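Local coordinates for beta-N-acetylglucosaminidase (Thermotoga maritima, PDB 3WO8), which probably hydrolyses terminal non-reducing N-acetyl-D-hexosamine residues from N-acetyl-beta-D-hexosaminides, as a TIM-barrel glycosidase of family 3, at residues S73-G78 with K84-S89; L93-N98 with Y104-V109; E53-D58 with V385-E390. All coordinates share one frame; numbering follows the deposited sequence.

Interaction 1. Residues S73-G78 with K84-S89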
ATOM      1  N   SER B  73      10.376   3.659  10.382  1.00 28.65           N
ATOM      2  CA  SER B  73       9.691   4.694   9.666  1.00 30.53           C
ATOM      3  C   SER B  73       8.861   5.464  10.698  1.00 32.82           C
ATOM      4  O   SER B  73       8.723   4.973  11.799  1.00 32.17           O
ATOM      5  CB  SER B  73       8.756   4.077   8.635  1.00 33.37           C
ATOM      6  OG  SER B  73       7.391   3.983   9.127  1.00 31.12           O
ATOM      7  N   ASP B  74       8.323   6.635  10.322  1.00 32.58           N
ATOM      8  CA  ASP B  74       7.459   7.435  11.173  1.00 36.09           C
ATOM      9  C   ASP B  74       6.000   7.175  10.905  1.00 36.31           C
ATOM     10  O   ASP B  74       5.162   8.044  11.073  1.00 39.98           O
ATOM     11  CB  ASP B  74       7.697   8.915  10.952  1.00 42.22           C
ATOM     12  CG  ASP B  74       9.070   9.335  11.338  1.00 48.87           C
ATOM     13  OD1 ASP B  74       9.528   8.815  12.358  1.00 55.97           O
ATOM     14  OD2 ASP B  74       9.697  10.168  10.626  1.00 53.22           O
ATOM     15  N   HIS B  75       5.672   5.970  10.496  1.00 35.28           N
ATOM     16  CA  HIS B  75       4.294   5.679  10.192  1.00 33.76           C
ATOM     17  C   HIS B  75       3.487   5.509  11.466  1.00 32.93           C
ATOM     18  O   HIS B  75       3.269   4.403  11.926  1.00 33.16           O
ATOM     19  CB  HIS B  75       4.203   4.421   9.348  1.00 32.25           C
ATOM     20  CG  HIS B  75       2.993   4.393   8.506  1.00 34.99           C
ATOM     21  ND1 HIS B  75       1.760   3.989   8.967  1.00 38.94           N
ATOM     22  CD2 HIS B  75       2.810   4.794   7.238  1.00 35.53           C
ATOM     23  CE1 HIS B  75       0.874   4.102   7.993  1.00 37.83           C
ATOM     24  NE2 HIS B  75       1.488   4.601   6.936  1.00 40.26           N
ATOM     25  N   GLU B  76       3.085   6.617  12.043  1.00 33.43           N
ATOM     26  CA  GLU B  76       2.226   6.615  13.226  1.00 35.69           C
ATOM     27  C   GLU B  76       0.812   6.151  12.912  1.00 35.17           C
ATOM     28  O   GLU B  76       0.218   5.424  13.692  1.00 35.72           O
ATOM     29  CB  GLU B  76       2.141   8.037  13.811  1.00 37.23           C
ATOM     30  CG  GLU B  76       3.477   8.556  14.310  1.00 38.11           C
ATOM     31  CD  GLU B  76       3.401   9.926  14.966  1.00 36.94           C
ATOM     32  OE1 GLU B  76       2.288  10.470  15.136  1.00 38.38           O
ATOM     33  OE2 GLU B  76       4.481  10.450  15.299  1.00 30.67           O
ATOM     34  N   GLY B  77       0.296   6.549  11.749  1.00 34.86           N
ATOM     35  CA  GLY B  77      -1.127   6.364  11.421  1.00 32.72           C
ATOM     36  C   GLY B  77      -1.828   7.680  11.701  1.00 33.06           C
ATOM     37  O   GLY B  77      -1.407   8.439  12.569  1.00 35.74           O
ATOM     38  N   GLY B  78      -2.849   7.994  10.933  1.00 31.80           N
ATOM     39  CA  GLY B  78      -3.526   9.251  11.102  1.00 32.47           C
ATOM     40  C   GLY B  78      -2.728  10.311  10.395  1.00 35.93           C
ATOM     41  O   GLY B  78      -2.333  10.112   9.228  1.00 40.47           O
ATOM     42  N   LYS B  84       2.694   3.400   1.870  1.00 33.63           N
ATOM     43  CA  LYS B  84       1.506   3.139   1.056  1.00 35.25           C
ATOM     44  C   LYS B  84       0.823   1.826   1.419  1.00 33.49           C
ATOM     45  O   LYS B  84      -0.390   1.729   1.349  1.00 33.29           O
ATOM     46  CB  LYS B  84       1.828   3.154  -0.439  1.00 39.39           C
ATOM     47  CG  LYS B  84       2.753   2.072  -0.961  1.00 42.12           C
ATOM     48  CD  LYS B  84       3.256   2.429  -2.372  1.00 47.84           C
ATOM     49  CE  LYS B  84       2.404   1.886  -3.520  1.00 51.36           C
ATOM     50  NZ  LYS B  84       2.877   0.504  -3.894  1.00 57.09           N
ATOM     51  N   TYR B  85       1.618   0.864   1.879  1.00 30.32           N
ATOM     52  CA  TYR B  85       1.185  -0.480   2.182  1.00 30.89           C
ATOM     53  C   TYR B  85       0.230  -0.639   3.366  1.00 29.22           C
ATOM     54  O   TYR B  85      -0.435  -1.648   3.497  1.00 29.21           O
ATOM     55  CB  TYR B  85       2.405  -1.342   2.454  1.00 31.62           C
ATOM     56  CG  TYR B  85       3.491  -1.164   1.434  1.00 35.38           C
ATOM     57  CD1 TYR B  85       3.303  -1.588   0.136  1.00 38.84           C
ATOM     58  CD2 TYR B  85       4.710  -0.561   1.765  1.00 39.16           C
ATOM     59  CE1 TYR B  85       4.281  -1.455  -0.809  1.00 41.80           C
ATOM     60  CE2 TYR B  85       5.716  -0.406   0.818  1.00 43.41           C
ATOM     61  CZ  TYR B  85       5.489  -0.861  -0.476  1.00 45.66           C
ATOM     62  OH  TYR B  85       6.441  -0.741  -1.453  1.00 40.59           O
ATOM     63  N   VAL B  86       0.172   0.333   4.242  1.00 30.63           N
ATOM     64  CA  VAL B  86      -0.594   0.173   5.447  1.00 32.25           C
ATOM     65  C   VAL B  86      -1.885   0.887   5.260  1.00 30.67           C
ATOM     66  O   VAL B  86      -1.902   2.006   4.781  1.00 34.38           O
ATOM     67  CB  VAL B  86       0.169   0.728   6.673  1.00 35.18           C
ATOM     68  CG1 VAL B  86      -0.661   0.659   7.950  1.00 33.79           C
ATOM     69  CG2 VAL B  86       1.444  -0.070   6.864  1.00 34.19           C
ATOM     70  N   PRO B  87      -2.987   0.228   5.606  1.00 28.76           N
ATOM     71  CA  PRO B  87      -4.230   0.930   5.517  1.00 26.42           C
ATOM     72  C   PRO B  87      -4.160   2.150   6.350  1.00 27.59           C
ATOM     73  O   PRO B  87      -3.663   2.114   7.451  1.00 34.65           O
ATOM     74  CB  PRO B  87      -5.218  -0.047   6.113  1.00 28.57           C
ATOM     75  CG  PRO B  87      -4.681  -1.374   5.695  1.00 29.22           C
ATOM     76  CD  PRO B  87      -3.176  -1.223   5.751  1.00 28.54           C
ATOM     77  N   SER B  88      -4.650   3.240   5.820  1.00 29.08           N
ATOM     78  CA  SER B  88      -4.731   4.468   6.543  1.00 29.45           C
ATOM     79  C   SER B  88      -5.625   4.304   7.748  1.00 29.65           C
ATOM     80  O   SER B  88      -6.434   3.410   7.798  1.00 31.48           O
ATOM     81  CB  SER B  88      -5.192   5.617   5.638  1.00 28.86           C
ATOM     82  OG  SER B  88      -5.348   6.830   6.369  1.00 33.15           O
ATOM     83  N   SER B  89      -5.420   5.190   8.713  1.00 33.62           N
ATOM     84  CA  SER B  89      -5.971   5.125  10.058  1.00 37.14           C
ATOM     85  C   SER B  89      -6.545   6.501  10.320  1.00 37.62           C
ATOM     86  O   SER B  89      -6.013   7.477   9.849  1.00 37.20           O
ATOM     87  CB  SER B  89      -4.834   4.846  11.060  1.00 41.55           C
ATOM     88  OG  SER B  89      -5.154   5.218  12.412  1.00 46.16           O
TER
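The loop that leaves strand 70-72 of the TIM barrel brings two of its runs side by side, heading much the same way, where His75 meets Val86 and Ser89 meets Gly77 and Gly78. His75 CE1 lies 3.7 Å from Val86 CB and nearly as close to CG1, the two groups passing alongside one another, pointed opposite ways, while NE2 makes a weak hydrogen bond to Leu83 O. His75 reaches across because its CG stands anti to the backbone N (chi1 -154°). An ST turn presents the residue: Ser73 OG accepts the His75 N-H at 3.0 Å, and His75 itself is the centre of an inverse gamma turn. The loop is a strand-to-helix connection of the family 3 barrel, running on to helix 92-96. Farther along, Gly78 CA makes a CA-H...O contact of 3.3 Å with Ser89 O. Ser89 CB packs 4.0 Å from Gly77 CA, while its OG accepts a hydrogen bond from Gly91 N. Gly77 and Gly78 adopt backbone angles that call for glycine, and a CB on Gly77 would press tightly on Ser89 CB. Glu81, between the two runs, ties them together, OE2 taking hydrogen bonds from Gly78 N and Ser89 N.

Interaction 2. Residues L93-N98 with Y104-V109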
ATOM      1  N   LEU B  93      -6.203   9.929  18.279  1.00 42.30           N
ATOM      2  CA  LEU B  93      -7.279  10.626  18.988  1.00 42.38           C
ATOM      3  C   LEU B  93      -8.614   9.927  18.711  1.00 44.50           C
ATOM      4  O   LEU B  93      -9.369   9.588  19.622  1.00 48.88           O
ATOM      5  CB  LEU B  93      -7.332  12.098  18.596  1.00 42.93           C
ATOM      6  CG  LEU B  93      -8.212  12.960  19.502  1.00 46.75           C
ATOM      7  CD1 LEU B  93      -7.677  12.957  20.929  1.00 46.94           C
ATOM      8  CD2 LEU B  93      -8.362  14.394  18.990  1.00 47.53           C
ATOM      9  N   ALA B  94      -8.882   9.672  17.451  1.00 45.30           N
ATOM     10  CA  ALA B  94     -10.018   8.831  17.086  1.00 48.63           C
ATOM     11  C   ALA B  94     -10.019   7.477  17.819  1.00 44.08           C
ATOM     12  O   ALA B  94     -11.015   7.060  18.365  1.00 44.11           O
ATOM     13  CB  ALA B  94     -10.042   8.621  15.576  1.00 46.23           C
ATOM     14  N   PHE B  95      -8.893   6.798  17.806  1.00 43.45           N
ATOM     15  CA  PHE B  95      -8.787   5.496  18.419  1.00 48.86           C
ATOM     16  C   PHE B  95      -8.965   5.549  19.936  1.00 52.26           C
ATOM     17  O   PHE B  95      -9.363   4.554  20.557  1.00 54.26           O
ATOM     18  CB  PHE B  95      -7.415   4.873  18.099  1.00 51.98           C
ATOM     19  CG  PHE B  95      -7.423   3.953  16.907  1.00 51.59           C
ATOM     20  CD1 PHE B  95      -7.876   2.668  17.024  1.00 58.53           C
ATOM     21  CD2 PHE B  95      -6.957   4.364  15.692  1.00 56.11           C
ATOM     22  CE1 PHE B  95      -7.867   1.796  15.943  1.00 57.79           C
ATOM     23  CE2 PHE B  95      -6.930   3.509  14.611  1.00 55.25           C
ATOM     24  CZ  PHE B  95      -7.393   2.225  14.733  1.00 54.45           C
ATOM     25  N   GLY B  96      -8.622   6.692  20.523  1.00 49.94           N
ATOM     26  CA  GLY B  96      -8.785   6.923  21.942  1.00 52.33           C
ATOM     27  C   GLY B  96     -10.233   6.906  22.413  1.00 49.85           C
ATOM     28  O   GLY B  96     -10.507   6.713  23.589  1.00 53.80           O
ATOM     29  N   LYS B  97     -11.169   7.094  21.508  1.00 44.14           N
ATOM     30  CA  LYS B  97     -12.561   6.955  21.874  1.00 46.91           C
ATOM     31  C   LYS B  97     -13.085   5.561  21.511  1.00 46.22           C
ATOM     32  O   LYS B  97     -14.284   5.338  21.431  1.00 47.88           O
ATOM     33  CB  LYS B  97     -13.383   8.058  21.225  1.00 50.04           C
ATOM     34  CG  LYS B  97     -13.134   9.418  21.850  1.00 53.13           C
ATOM     35  CD  LYS B  97     -13.990   9.649  23.089  1.00 60.80           C
ATOM     36  CE  LYS B  97     -13.420  10.764  23.978  1.00 66.89           C
ATOM     37  NZ  LYS B  97     -14.465  11.442  24.803  1.00 68.95           N
ATOM     38  N   ASN B  98     -12.180   4.610  21.324  1.00 46.03           N
ATOM     39  CA  ASN B  98     -12.547   3.250  20.925  1.00 44.55           C
ATOM     40  C   ASN B  98     -12.008   2.224  21.918  1.00 45.14           C
ATOM     41  O   ASN B  98     -11.152   2.506  22.743  1.00 40.07           O
ATOM     42  CB  ASN B  98     -12.013   2.929  19.522  1.00 42.74           C
ATOM     43  CG  ASN B  98     -12.896   3.474  18.414  1.00 43.35           C
ATOM     44  OD1 ASN B  98     -13.701   2.745  17.831  1.00 42.89           O
ATOM     45  ND2 ASN B  98     -12.751   4.760  18.121  1.00 40.81           N
ATOM     46  N   TYR B 104      -4.941  -2.290  19.434  1.00 41.87           N
ATOM     47  CA  TYR B 104      -4.151  -3.509  19.345  1.00 40.52           C
ATOM     48  C   TYR B 104      -4.256  -4.061  17.904  1.00 40.29           C
ATOM     49  O   TYR B 104      -3.253  -4.439  17.278  1.00 36.21           O
ATOM     50  CB  TYR B 104      -4.628  -4.567  20.373  1.00 39.22           C
ATOM     51  CG  TYR B 104      -3.969  -5.923  20.167  1.00 39.54           C
ATOM     52  CD1 TYR B 104      -2.685  -6.173  20.646  1.00 40.37           C
ATOM     53  CD2 TYR B 104      -4.609  -6.943  19.442  1.00 40.55           C
ATOM     54  CE1 TYR B 104      -2.052  -7.398  20.428  1.00 42.49           C
ATOM     55  CE2 TYR B 104      -3.983  -8.175  19.204  1.00 39.97           C
ATOM     56  CZ  TYR B 104      -2.709  -8.403  19.703  1.00 44.19           C
ATOM     57  OH  TYR B 104      -2.080  -9.624  19.505  1.00 46.27           O
ATOM     58  N   ARG B 105      -5.497  -4.103  17.421  1.00 38.72           N
ATOM     59  CA  ARG B 105      -5.855  -4.684  16.129  1.00 39.06           C
ATOM     60  C   ARG B 105      -5.146  -3.971  14.996  1.00 39.76           C
ATOM     61  O   ARG B 105      -4.510  -4.622  14.164  1.00 39.48           O
ATOM     62  CB  ARG B 105      -7.374  -4.576  15.927  1.00 42.36           C
ATOM     63  CG  ARG B 105      -8.012  -5.863  15.463  1.00 45.87           C
ATOM     64  CD  ARG B 105      -8.504  -5.871  14.024  1.00 43.25           C
ATOM     65  NE  ARG B 105      -9.967  -5.904  13.953  1.00 42.54           N
ATOM     66  CZ  ARG B 105     -10.662  -6.355  12.907  1.00 45.53           C
ATOM     67  NH1 ARG B 105     -11.977  -6.320  12.938  1.00 47.95           N
ATOM     68  NH2 ARG B 105     -10.058  -6.808  11.810  1.00 47.03           N
ATOM     69  N   TYR B 106      -5.262  -2.635  14.980  1.00 36.96           N
ATOM     70  CA  TYR B 106      -4.622  -1.805  13.957  1.00 39.53           C
ATOM     71  C   TYR B 106      -3.107  -2.009  13.979  1.00 43.39           C
ATOM     72  O   TYR B 106      -2.491  -2.375  12.946  1.00 40.57           O
ATOM     73  CB  TYR B 106      -4.924  -0.328  14.173  1.00 40.04           C
ATOM     74  CG  TYR B 106      -3.998   0.560  13.379  1.00 41.27           C
ATOM     75  CD1 TYR B 106      -4.139   0.695  11.991  1.00 44.56           C
ATOM     76  CD2 TYR B 106      -2.971   1.241  14.002  1.00 42.03           C
ATOM     77  CE1 TYR B 106      -3.269   1.484  11.244  1.00 45.10           C
ATOM     78  CE2 TYR B 106      -2.092   2.024  13.270  1.00 45.11           C
ATOM     79  CZ  TYR B 106      -2.224   2.146  11.896  1.00 45.19           C
ATOM     80  OH  TYR B 106      -1.316   2.950  11.215  1.00 41.01           O
ATOM     81  N   SER B 107      -2.541  -1.799  15.178  1.00 40.50           N
ATOM     82  CA  SER B 107      -1.115  -1.924  15.399  1.00 39.68           C
ATOM     83  C   SER B 107      -0.606  -3.222  14.884  1.00 38.00           C
ATOM     84  O   SER B 107       0.460  -3.254  14.274  1.00 40.10           O
ATOM     85  CB  SER B 107      -0.780  -1.772  16.866  1.00 37.64           C
ATOM     86  OG  SER B 107      -1.345  -0.562  17.340  1.00 40.26           O
ATOM     87  N   ARG B 108      -1.373  -4.287  15.073  1.00 38.77           N
ATOM     88  CA  ARG B 108      -0.963  -5.603  14.596  1.00 42.14           C
ATOM     89  C   ARG B 108      -0.961  -5.682  13.061  1.00 41.57           C
ATOM     90  O   ARG B 108       0.021  -6.197  12.440  1.00 36.33           O
ATOM     91  CB  ARG B 108      -1.878  -6.667  15.172  1.00 51.33           C
ATOM     92  CG  ARG B 108      -1.425  -8.109  14.936  1.00 58.07           C
ATOM     93  CD  ARG B 108      -2.563  -9.061  15.303  1.00 69.88           C
ATOM     94  NE  ARG B 108      -2.273 -10.472  15.028  1.00 80.74           N
ATOM     95  CZ  ARG B 108      -2.787 -11.515  15.703  1.00 93.55           C
ATOM     96  NH1 ARG B 108      -2.440 -12.750  15.352  1.00 95.86           N
ATOM     97  NH2 ARG B 108      -3.634 -11.352  16.729  1.00 89.26           N
ATOM     98  N   VAL B 109      -2.025  -5.178  12.429  1.00 36.08           N
ATOM     99  CA  VAL B 109      -2.024  -5.244  10.976  1.00 38.62           C
ATOM    100  C   VAL B 109      -0.934  -4.337  10.440  1.00 35.58           C
ATOM    101  O   VAL B 109      -0.252  -4.679   9.459  1.00 38.06           O
ATOM    102  CB  VAL B 109      -3.389  -4.956  10.258  1.00 41.24           C
ATOM    103  CG1 VAL B 109      -4.600  -5.179  11.150  1.00 41.65           C
ATOM    104  CG2 VAL B 109      -3.442  -3.581   9.645  1.00 40.24           C
TER
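Phe95 sends the far end of its ring against the base of the Tyr106 side chain, so that CZ rests 3.6 Å from Tyr106 CB. The next ring atom, CE1, is 4.0 Å from the same methylene, and CZ also lies 4.0 Å from Tyr106 CG. The two side chains cross at about a right angle, and their ring planes are inclined at 41° with centroids 5.6 Å apart, an oblique aromatic pair. Tyr106 has CG anti to its own backbone N (chi1 165°), which takes the phenol past the Phe95 ring to pack on His75, Val86 and Ser89 of the preceding loop. The contact bridges the short helix 92-96 and the longer helix 100-117, consecutive helices in the family 3 barrel domain. Between them the chain turns at Asn98, whose ND2 reaches back to Ala94 O at 2.9 Å, lying above the carbonyl plane. Lys97 N approaches that oxygen from the opposite face, at 3.1 Å, so two donors grip the Ala94 carbonyl near the end of the first helix. Asn98 ND2 also bonds Val339 O of the second subunit, while Arg105 makes a cation-pi contact with Phe335 of that subunit. Between the paired helices, however, the buried meeting of Phe95 and Tyr106 is wholly carbon against carbon, which suggests that shape and dispersion, rather than directed polar bonds, govern how these two side chains fit.

Interaction 3. Residues E53-D58 with V385-E390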
ATOM      1  N   GLU B  53       8.868   3.211  -4.883  1.00 32.21           N
ATOM      2  CA  GLU B  53       8.987   1.854  -4.446  1.00 33.85           C
ATOM      3  C   GLU B  53      10.263   1.149  -4.965  1.00 33.34           C
ATOM      4  O   GLU B  53      10.929   0.469  -4.191  1.00 35.34           O
ATOM      5  CB  GLU B  53       7.714   1.132  -4.803  1.00 33.66           C
ATOM      6  CG  GLU B  53       7.691  -0.320  -4.509  1.00 37.28           C
ATOM      7  CD  GLU B  53       6.280  -0.838  -4.554  1.00 40.66           C
ATOM      8  OE1 GLU B  53       5.533  -0.489  -5.483  1.00 46.74           O
ATOM      9  OE2 GLU B  53       5.903  -1.557  -3.631  1.00 47.05           O
ATOM     10  N   TYR B  54      10.648   1.338  -6.220  1.00 30.11           N
ATOM     11  CA  TYR B  54      11.813   0.618  -6.698  1.00 29.64           C
ATOM     12  C   TYR B  54      13.054   1.029  -5.897  1.00 32.11           C
ATOM     13  O   TYR B  54      13.898   0.198  -5.631  1.00 34.90           O
ATOM     14  CB  TYR B  54      12.055   0.784  -8.197  1.00 30.70           C
ATOM     15  CG  TYR B  54      12.437   2.174  -8.555  1.00 32.60           C
ATOM     16  CD1 TYR B  54      13.765   2.586  -8.507  1.00 35.93           C
ATOM     17  CD2 TYR B  54      11.474   3.103  -8.909  1.00 34.78           C
ATOM     18  CE1 TYR B  54      14.108   3.879  -8.828  1.00 36.86           C
ATOM     19  CE2 TYR B  54      11.795   4.397  -9.230  1.00 32.72           C
ATOM     20  CZ  TYR B  54      13.105   4.787  -9.181  1.00 37.05           C
ATOM     21  OH  TYR B  54      13.419   6.072  -9.496  1.00 38.18           O
ATOM     22  N   LEU B  55      13.167   2.278  -5.471  1.00 32.11           N
ATOM     23  CA  LEU B  55      14.256   2.616  -4.543  1.00 36.53           C
ATOM     24  C   LEU B  55      14.118   1.886  -3.214  1.00 35.40           C
ATOM     25  O   LEU B  55      15.060   1.320  -2.720  1.00 30.87           O
ATOM     26  CB  LEU B  55      14.279   4.101  -4.196  1.00 40.26           C
ATOM     27  CG  LEU B  55      15.042   5.110  -5.027  1.00 42.49           C
ATOM     28  CD1 LEU B  55      15.066   6.359  -4.158  1.00 39.58           C
ATOM     29  CD2 LEU B  55      16.458   4.626  -5.407  1.00 40.66           C
ATOM     30  N   LEU B  56      12.938   1.963  -2.611  1.00 35.53           N
ATOM     31  CA  LEU B  56      12.699   1.245  -1.381  1.00 33.74           C
ATOM     32  C   LEU B  56      13.174  -0.184  -1.503  1.00 34.70           C
ATOM     33  O   LEU B  56      13.808  -0.706  -0.607  1.00 33.03           O
ATOM     34  CB  LEU B  56      11.220   1.248  -1.003  1.00 30.67           C
ATOM     35  CG  LEU B  56      11.001   0.462   0.280  1.00 28.65           C
ATOM     36  CD1 LEU B  56      11.842   1.041   1.427  1.00 30.19           C
ATOM     37  CD2 LEU B  56       9.548   0.428   0.625  1.00 25.76           C
ATOM     38  N   MET B  57      12.891  -0.803  -2.638  1.00 36.46           N
ATOM     39  CA  MET B  57      13.326  -2.170  -2.850  1.00 36.76           C
ATOM     40  C   MET B  57      14.840  -2.318  -2.917  1.00 35.52           C
ATOM     41  O   MET B  57      15.420  -3.206  -2.306  1.00 37.67           O
ATOM     42  CB  MET B  57      12.665  -2.763  -4.102  1.00 41.01           C
ATOM     43  CG  MET B  57      11.160  -3.021  -3.949  1.00 40.22           C
ATOM     44  SD  MET B  57      10.331  -3.302  -5.529  1.00 43.72           S
ATOM     45  CE  MET B  57       8.687  -3.566  -4.840  1.00 45.02           C
ATOM     46  N   ASP B  58      15.509  -1.472  -3.665  1.00 38.68           N
ATOM     47  CA  ASP B  58      16.953  -1.641  -3.802  1.00 36.29           C
ATOM     48  C   ASP B  58      17.619  -1.301  -2.506  1.00 35.82           C
ATOM     49  O   ASP B  58      18.615  -1.894  -2.168  1.00 35.19           O
ATOM     50  CB  ASP B  58      17.508  -0.765  -4.897  1.00 40.51           C
ATOM     51  CG  ASP B  58      18.791  -1.305  -5.467  1.00 41.18           C
ATOM     52  OD1 ASP B  58      18.838  -2.540  -5.679  1.00 41.23           O
ATOM     53  OD2 ASP B  58      19.728  -0.503  -5.721  1.00 37.50           O
ATOM     54  N   VAL B 385      16.099   7.036 -15.168  1.00 37.46           N
ATOM     55  CA  VAL B 385      17.339   7.253 -15.856  1.00 34.31           C
ATOM     56  C   VAL B 385      18.053   8.495 -15.341  1.00 34.98           C
ATOM     57  O   VAL B 385      19.281   8.550 -15.338  1.00 32.45           O
ATOM     58  CB  VAL B 385      17.078   7.345 -17.351  1.00 33.04           C
ATOM     59  CG1 VAL B 385      18.336   7.765 -18.076  1.00 32.06           C
ATOM     60  CG2 VAL B 385      16.552   6.008 -17.867  1.00 32.28           C
ATOM     61  N   SER B 386      17.302   9.493 -14.878  1.00 39.35           N
ATOM     62  CA  SER B 386      17.941  10.685 -14.318  1.00 41.07           C
ATOM     63  C   SER B 386      18.849  10.330 -13.165  1.00 42.11           C
ATOM     64  O   SER B 386      19.671  11.132 -12.780  1.00 40.02           O
ATOM     65  CB  SER B 386      16.928  11.697 -13.836  1.00 42.93           C
ATOM     66  OG  SER B 386      16.649  11.533 -12.449  1.00 48.50           O
ATOM     67  N   ARG B 387      18.680   9.146 -12.575  1.00 44.51           N
ATOM     68  CA  ARG B 387      19.517   8.771 -11.432  1.00 45.77           C
ATOM     69  C   ARG B 387      20.932   8.431 -11.833  1.00 44.17           C
ATOM     70  O   ARG B 387      21.820   8.447 -11.002  1.00 44.50           O
ATOM     71  CB  ARG B 387      18.894   7.629 -10.631  1.00 48.93           C
ATOM     72  CG  ARG B 387      17.587   8.035  -9.979  1.00 48.45           C
ATOM     73  CD  ARG B 387      16.994   6.999  -9.033  1.00 47.77           C
ATOM     74  NE  ARG B 387      16.060   7.749  -8.205  1.00 50.22           N
ATOM     75  CZ  ARG B 387      16.371   8.354  -7.056  1.00 48.54           C
ATOM     76  NH1 ARG B 387      15.426   9.047  -6.440  1.00 50.35           N
ATOM     77  NH2 ARG B 387      17.597   8.247  -6.494  1.00 46.29           N
ATOM     78  N   PHE B 388      21.132   8.157 -13.114  1.00 48.11           N
ATOM     79  CA  PHE B 388      22.438   7.794 -13.675  1.00 45.10           C
ATOM     80  C   PHE B 388      22.997   8.717 -14.771  1.00 44.43           C
ATOM     81  O   PHE B 388      24.049   8.436 -15.323  1.00 43.31           O
ATOM     82  CB  PHE B 388      22.315   6.418 -14.310  1.00 46.49           C
ATOM     83  CG  PHE B 388      21.633   5.409 -13.455  1.00 47.76           C
ATOM     84  CD1 PHE B 388      22.354   4.649 -12.561  1.00 47.91           C
ATOM     85  CD2 PHE B 388      20.264   5.199 -13.564  1.00 51.83           C
ATOM     86  CE1 PHE B 388      21.727   3.699 -11.771  1.00 51.65           C
ATOM     87  CE2 PHE B 388      19.623   4.247 -12.786  1.00 54.73           C
ATOM     88  CZ  PHE B 388      20.358   3.497 -11.881  1.00 55.29           C
ATOM     89  N   PHE B 389      22.268   9.760 -15.139  1.00 46.29           N
ATOM     90  CA  PHE B 389      22.722  10.746 -16.120  1.00 46.94           C
ATOM     91  C   PHE B 389      22.371  12.190 -15.711  1.00 52.43           C
ATOM     92  O   PHE B 389      21.275  12.489 -15.191  1.00 52.13           O
ATOM     93  CB  PHE B 389      22.123  10.444 -17.466  1.00 46.30           C
ATOM     94  CG  PHE B 389      22.538   9.134 -18.005  1.00 50.05           C
ATOM     95  CD1 PHE B 389      21.913   7.984 -17.600  1.00 48.64           C
ATOM     96  CD2 PHE B 389      23.590   9.042 -18.915  1.00 54.33           C
ATOM     97  CE1 PHE B 389      22.311   6.764 -18.100  1.00 49.22           C
ATOM     98  CE2 PHE B 389      23.996   7.823 -19.414  1.00 50.89           C
ATOM     99  CZ  PHE B 389      23.351   6.685 -19.007  1.00 51.83           C
ATOM    100  N   GLU B 390      23.310  13.090 -15.987  1.00 63.85           N
ATOM    101  CA  GLU B 390      23.186  14.500 -15.555  1.00 68.10           C
ATOM    102  C   GLU B 390      22.440  15.343 -16.590  1.00 56.17           C
ATOM    103  O   GLU B 390      22.018  16.468 -16.302  1.00 54.96           O
ATOM    104  CB  GLU B 390      24.562  15.092 -15.231  1.00 78.33           C
ATOM    105  CG  GLU B 390      25.605  14.911 -16.327  1.00 86.42           C
ATOM    106  CD  GLU B 390      27.019  14.951 -15.783  1.00101.62           C
ATOM    107  OE1 GLU B 390      27.323  14.201 -14.827  1.00101.77           O
ATOM    108  OE2 GLU B 390      27.839  15.730 -16.318  1.00115.22           O
TER
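The guanidinium of Arg387 lies against Leu55 and Tyr54 and forms a salt bridge from NH1 to Asp26, its stronger partner, which probably helps fix the rotation of the flat group. Leu55 supplies the apolar half of the contact. Its CD1 lies over one guanidinium face, offset toward the rim, 3.5 Å from NH1, and CD2 stands 3.9 Å from NH2. Arg387 arrives there on a chain extended from CG to NE, with CG anti to the carbonyl carbon (chi1 -65°), reaching from the C-terminal domain as Leu55 reaches from the barrel. Arg387 NE also gives Tyr54 OH a hydrogen bond, 3.4 Å long, but it is weak, bent to 133° at the hydrogen, and doubtful because the position of the hydroxyl is less sure. Glu383 offers NE a further, long and weak, ion pair. The guanidinium plane is turned 73° from the phenol ring, and Arg387 CD sits at the ring edge, 3.7 Å from Tyr54 OH. With an alanine in place of Arg387, Asp26 would probably lose its cation and a gap would be likely to open above the Leu55 methyls. The contact thus joins helix 53-66 of the barrel domain to the loop between helix 374-385 and strand 391-397 of the C-terminal domain. Helix 462-471 packs beside it: Tyr466 meets the rings of both Tyr54 and Phe388, and Lys467 forms a salt bridge with Asp58.

In the fold
From the N terminus, helix 53-66 comes first, and its partner in interaction 3 follows only after some 330 residues, so that one long-range closure spans most of the barrel and reaches the C-terminal domain. Interactions 1 and 2 both fall within that span, one after the other. Interaction 1 closes a short loop after strand 70-72, and interaction 2 then closes the turn between helices 92-96 and 100-117. These two abut, Ser89 OG lying 3.3 Å from Phe95 CE2, and both touch the second subunit. Interaction 1 also meets interaction 3 through Tyr85 and Glu53, whereas interactions 2 and 3 stay about 14 Å apart at their nearest atoms.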